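Long-range contact in CG4930 (Drosophila melanogaster, PDB 3ISM), which inhibits the nuclease EndoG by binding to it in a complex: residues F59-I70 / L91-Y102. The protein carries 1 engineered substitution. Numbering follows the deposited sequence.
Sequences FDRTAAAARDVI and LLEEYRGDACFY
With CG anti to the backbone N in F59 (chi1 -180°) and Y95 (chi1 160°), each ring reaches across to the partner helix as a knob into a hole. F59 enters among Y95, D98, A99 and Y102: Y102 CB lies over one ring face, a CH-pi contact 3.8 Å from the F59 centroid, while D98 CB approaches F59 CE1 to 3.6 Å. Y95 fills the hole formed by F59, A63, A66 and R67, its CE1 3.5 Å from A63 CB. Bent at chi3, R67 lays CG against Y95 CE2 and donates from NH1, within the guanidinium plane, a bent 2.9 Å hydrogen bond (N-H...O 146°) to Y95 OH. A phenylalanine in place of Y95 would probably leave R67 NH1 without this acceptor and its guanidinium freer to turn. I70 CG1 packs on L91 CD2 (3.7 Å), and I70 CD1 meets L92 CD1. D98 OD1 forms a salt bridge with R93 of the CG8862 chain; OD2 is hydrogen-bonded to Y36 OH. With segment axes 10.2 Å apart, helices 52-75 and 81-102 pair near-antiparallel in the Ku C-terminal-like region, flanked by helix 32-43 (I40 on F59) and helix 104-120, whose W110 touches R67 and L92 and whose Y107 meets L92 and the Y95 ring.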
loop_
_atom_site.group_PDB
_atom_site.type_symbol
_atom_site.label_atom_id
_atom_site.label_comp_id
_atom_site.label_asym_id
_atom_site.label_seq_id
_atom_site.Cartn_x
_atom_site.Cartn_y
_atom_site.Cartn_z
ATOM N N PHE C 59 -14.969 25.813 15.947
ATOM C CA PHE C 59 -15.039 25.023 17.170
ATOM C C PHE C 59 -14.852 25.893 18.401
ATOM O O PHE C 59 -15.561 25.699 19.393
ATOM C CB PHE C 59 -14.034 23.865 17.228
ATOM C CG PHE C 59 -14.146 23.063 18.516
ATOM C CD1 PHE C 59 -15.169 22.135 18.671
ATOM C CD2 PHE C 59 -13.282 23.290 19.586
ATOM C CE1 PHE C 59 -15.321 21.432 19.854
ATOM C CE2 PHE C 59 -13.424 22.572 20.784
ATOM C CZ PHE C 59 -14.437 21.643 20.916
ATOM N N ASP C 60 -13.895 26.822 18.361
ATOM C CA ASP C 60 -13.678 27.719 19.513
ATOM C C ASP C 60 -14.959 28.489 19.877
ATOM O O ASP C 60 -15.274 28.628 21.059
ATOM C CB ASP C 60 -12.520 28.681 19.248
ATOM C CG ASP C 60 -12.181 29.558 20.459
ATOM O OD1 ASP C 60 -13.038 30.333 20.935
ATOM O OD2 ASP C 60 -11.026 29.492 20.922
ATOM N N ARG C 61 -15.699 28.960 18.869
ATOM C CA ARG C 61 -16.979 29.626 19.097
ATOM C C ARG C 61 -18.085 28.681 19.579
ATOM O O ARG C 61 -18.947 29.079 20.343
ATOM C CB ARG C 61 -17.458 30.355 17.840
ATOM C CG ARG C 61 -16.688 31.626 17.481
ATOM C CD ARG C 61 -17.045 32.804 18.395
ATOM N NE ARG C 61 -18.455 33.213 18.302
ATOM C CZ ARG C 61 -18.955 34.008 17.352
ATOM N NH1 ARG C 61 -18.173 34.484 16.389
ATOM N NH2 ARG C 61 -20.248 34.319 17.359
ATOM N N THR C 62 -18.091 27.444 19.114
ATOM C CA THR C 62 -19.042 26.470 19.645
ATOM C C THR C 62 -18.715 26.098 21.107
ATOM O O THR C 62 -19.602 26.075 21.979
ATOM C CB THR C 62 -19.135 25.202 18.756
ATOM O OG1 THR C 62 -19.358 25.594 17.391
ATOM C CG2 THR C 62 -20.307 24.338 19.219
ATOM N N ALA C 63 -17.436 25.824 21.362
ATOM C CA ALA C 63 -16.955 25.541 22.701
ATOM C C ALA C 63 -17.338 26.644 23.693
ATOM O O ALA C 63 -17.782 26.347 24.804
ATOM C CB ALA C 63 -15.444 25.363 22.680
ATOM N N ALA C 64 -17.154 27.903 23.295
ATOM C CA ALA C 64 -17.391 29.046 24.181
ATOM C C ALA C 64 -18.868 29.167 24.519
ATOM O O ALA C 64 -19.236 29.486 25.657
ATOM C CB ALA C 64 -16.863 30.358 23.561
ATOM N N ALA C 65 -19.719 28.900 23.538
ATOM C CA ALA C 65 -21.160 28.887 23.777
ATOM C C ALA C 65 -21.572 27.738 24.719
ATOM O O ALA C 65 -22.440 27.904 25.590
ATOM C CB ALA C 65 -21.906 28.792 22.453
ATOM N N ALA C 66 -20.940 26.581 24.538
ATOM C CA ALA C 66 -21.192 25.436 25.404
ATOM C C ALA C 66 -20.783 25.729 26.845
ATOM O O ALA C 66 -21.546 25.450 27.760
ATOM C CB ALA C 66 -20.496 24.191 24.882
ATOM N N ARG C 67 -19.606 26.319 27.042
ATOM C CA ARG C 67 -19.133 26.669 28.388
ATOM C C ARG C 67 -20.043 27.667 29.112
ATOM O O ARG C 67 -20.244 27.555 30.326
ATOM C CB ARG C 67 -17.708 27.223 28.352
ATOM C CG ARG C 67 -16.676 26.194 27.986
ATOM C CD ARG C 67 -15.259 26.712 28.175
ATOM N NE ARG C 67 -14.983 27.931 27.430
ATOM C CZ ARG C 67 -14.465 27.943 26.206
ATOM N NH1 ARG C 67 -14.188 26.796 25.600
ATOM N NH2 ARG C 67 -14.235 29.101 25.590
ATOM N N ASP C 68 -20.557 28.646 28.367
ATOM C CA ASP C 68 -21.465 29.672 28.905
ATOM C C ASP C 68 -22.740 29.038 29.460
ATOM O O ASP C 68 -23.141 29.302 30.588
ATOM C CB ASP C 68 -21.836 30.667 27.806
ATOM C CG ASP C 68 -22.886 31.683 28.253
ATOM O OD1 ASP C 68 -22.724 32.288 29.340
ATOM O OD2 ASP C 68 -23.876 31.889 27.513
ATOM N N VAL C 69 -23.353 28.188 28.643
ATOM C CA VAL C 69 -24.591 27.503 28.972
ATOM C C VAL C 69 -24.435 26.520 30.144
ATOM O O VAL C 69 -25.295 26.454 31.018
ATOM C CB VAL C 69 -25.173 26.818 27.695
ATOM C CG1 VAL C 69 -26.179 25.755 28.038
ATOM C CG2 VAL C 69 -25.821 27.863 26.814
ATOM N N ILE C 70 -23.340 25.768 30.166
ATOM C CA ILE C 70 -23.068 24.865 31.281
ATOM C C ILE C 70 -23.004 25.654 32.598
ATOM O O ILE C 70 -23.562 25.233 33.619
ATOM C CB ILE C 70 -21.759 24.095 31.078
ATOM C CG1 ILE C 70 -21.920 23.024 29.990
ATOM C CG2 ILE C 70 -21.325 23.423 32.397
ATOM C CD1 ILE C 70 -20.604 22.582 29.318
ATOM N N LEU C 91 -24.224 17.996 28.451
ATOM C CA LEU C 91 -23.497 18.942 27.586
ATOM C C LEU C 91 -21.995 18.932 27.903
ATOM O O LEU C 91 -21.171 18.899 26.985
ATOM C CB LEU C 91 -24.070 20.373 27.673
ATOM C CG LEU C 91 -23.395 21.468 26.803
ATOM C CD1 LEU C 91 -23.364 21.079 25.346
ATOM C CD2 LEU C 91 -24.087 22.816 26.961
ATOM N N LEU C 92 -21.643 18.920 29.187
ATOM C CA LEU C 92 -20.234 18.903 29.580
ATOM C C LEU C 92 -19.509 17.679 29.021
ATOM O O LEU C 92 -18.415 17.799 28.471
ATOM C CB LEU C 92 -20.079 18.968 31.102
ATOM C CG LEU C 92 -18.671 19.089 31.700
ATOM C CD1 LEU C 92 -17.987 20.317 31.164
ATOM C CD2 LEU C 92 -18.766 19.165 33.220
ATOM N N GLU C 93 -20.130 16.515 29.169
ATOM C CA GLU C 93 -19.592 15.271 28.644
ATOM C C GLU C 93 -19.383 15.298 27.120
ATOM O O GLU C 93 -18.310 14.966 26.633
ATOM C CB GLU C 93 -20.522 14.120 29.020
ATOM C CG GLU C 93 -19.917 12.774 28.788
ATOM C CD GLU C 93 -20.352 11.750 29.834
ATOM O OE1 GLU C 93 -21.454 11.897 30.442
ATOM O OE2 GLU C 93 -19.570 10.798 30.041
ATOM N N GLU C 94 -20.417 15.684 26.377
ATOM C CA GLU C 94 -20.311 15.827 24.921
ATOM C C GLU C 94 -19.250 16.854 24.532
ATOM O O GLU C 94 -18.396 16.587 23.672
ATOM C CB GLU C 94 -21.660 16.225 24.321
ATOM C CG GLU C 94 -21.697 16.273 22.794
ATOM C CD GLU C 94 -21.685 14.903 22.142
ATOM O OE1 GLU C 94 -22.157 13.930 22.763
ATOM O OE2 GLU C 94 -21.216 14.802 20.992
ATOM N N TYR C 95 -19.290 18.018 25.175
ATOM C CA TYR C 95 -18.313 19.064 24.867
ATOM C C TYR C 95 -16.864 18.601 25.135
ATOM O O TYR C 95 -15.995 18.750 24.256
ATOM C CB TYR C 95 -18.655 20.395 25.535
ATOM C CG TYR C 95 -17.481 21.338 25.650
ATOM C CD1 TYR C 95 -16.699 21.650 24.541
ATOM C CD2 TYR C 95 -17.146 21.915 26.869
ATOM C CE1 TYR C 95 -15.605 22.492 24.658
ATOM C CE2 TYR C 95 -16.066 22.770 26.979
ATOM C CZ TYR C 95 -15.306 23.052 25.871
ATOM O OH TYR C 95 -14.238 23.902 25.958
ATOM N N ARG C 96 -16.617 18.022 26.314
ATOM C CA ARG C 96 -15.293 17.478 26.653
ATOM C C ARG C 96 -14.759 16.455 25.622
ATOM O O ARG C 96 -13.569 16.444 25.298
ATOM C CB ARG C 96 -15.330 16.809 28.032
ATOM C CG ARG C 96 -13.964 16.320 28.509
ATOM C CD ARG C 96 -14.040 15.716 29.900
ATOM N NE ARG C 96 -12.708 15.544 30.482
ATOM C CZ ARG C 96 -11.900 14.523 30.203
ATOM N NH1 ARG C 96 -12.289 13.568 29.359
ATOM N NH2 ARG C 96 -10.717 14.440 30.780
ATOM N N GLY C 97 -15.652 15.596 25.135
ATOM C CA GLY C 97 -15.299 14.580 24.149
ATOM C C GLY C 97 -14.754 15.203 22.882
ATOM O O GLY C 97 -13.822 14.683 22.279
ATOM N N ASP C 98 -15.339 16.324 22.479
ATOM C CA ASP C 98 -14.831 17.081 21.336
ATOM C C ASP C 98 -13.556 17.839 21.665
ATOM O O ASP C 98 -12.623 17.871 20.855
ATOM C CB ASP C 98 -15.900 18.046 20.817
ATOM C CG ASP C 98 -17.029 17.323 20.128
ATOM O OD1 ASP C 98 -16.765 16.268 19.528
ATOM O OD2 ASP C 98 -18.178 17.784 20.191
ATOM N N ALA C 99 -13.521 18.468 22.842
ATOM C CA ALA C 99 -12.338 19.222 23.255
ATOM C C ALA C 99 -11.058 18.373 23.276
ATOM O O ALA C 99 -9.980 18.878 22.939
ATOM C CB ALA C 99 -12.554 19.872 24.600
ATOM N N CYS C 100 -11.178 17.101 23.672
ATOM C CA CYS C 100 -10.046 16.167 23.686
ATOM C C CYS C 100 -9.408 16.002 22.307
ATOM O O CYS C 100 -8.230 15.651 22.208
ATOM C CB CYS C 100 -10.488 14.770 24.143
ATOM S SG CYS C 100 -10.938 14.584 25.877
ATOM N N PHE C 101 -10.202 16.181 21.256
ATOM C CA PHE C 101 -9.738 16.021 19.885
ATOM C C PHE C 101 -9.344 17.371 19.273
ATOM O O PHE C 101 -8.276 17.497 18.663
ATOM C CB PHE C 101 -10.824 15.339 19.033
ATOM C CG PHE C 101 -10.420 15.113 17.591
ATOM C CD1 PHE C 101 -9.673 13.995 17.227
ATOM C CD2 PHE C 101 -10.788 16.014 16.598
ATOM C CE1 PHE C 101 -9.304 13.782 15.904
ATOM C CE2 PHE C 101 -10.414 15.805 15.261
ATOM C CZ PHE C 101 -9.672 14.692 14.918
ATOM N N TYR C 102 -10.214 18.371 19.428
ATOM C CA TYR C 102 -10.002 19.687 18.793
ATOM C C TYR C 102 -9.162 20.699 19.597
ATOM O O TYR C 102 -8.351 21.401 19.007
ATOM C CB TYR C 102 -11.330 20.359 18.431
ATOM C CG TYR C 102 -12.199 19.600 17.470
ATOM C CD1 TYR C 102 -13.340 18.949 17.918
ATOM C CD2 TYR C 102 -11.888 19.538 16.116
ATOM C CE1 TYR C 102 -14.152 18.247 17.062
ATOM C CE2 TYR C 102 -12.687 18.828 15.240
ATOM C CZ TYR C 102 -13.824 18.192 15.722
ATOM O OH TYR C 102 -14.635 17.502 14.869
#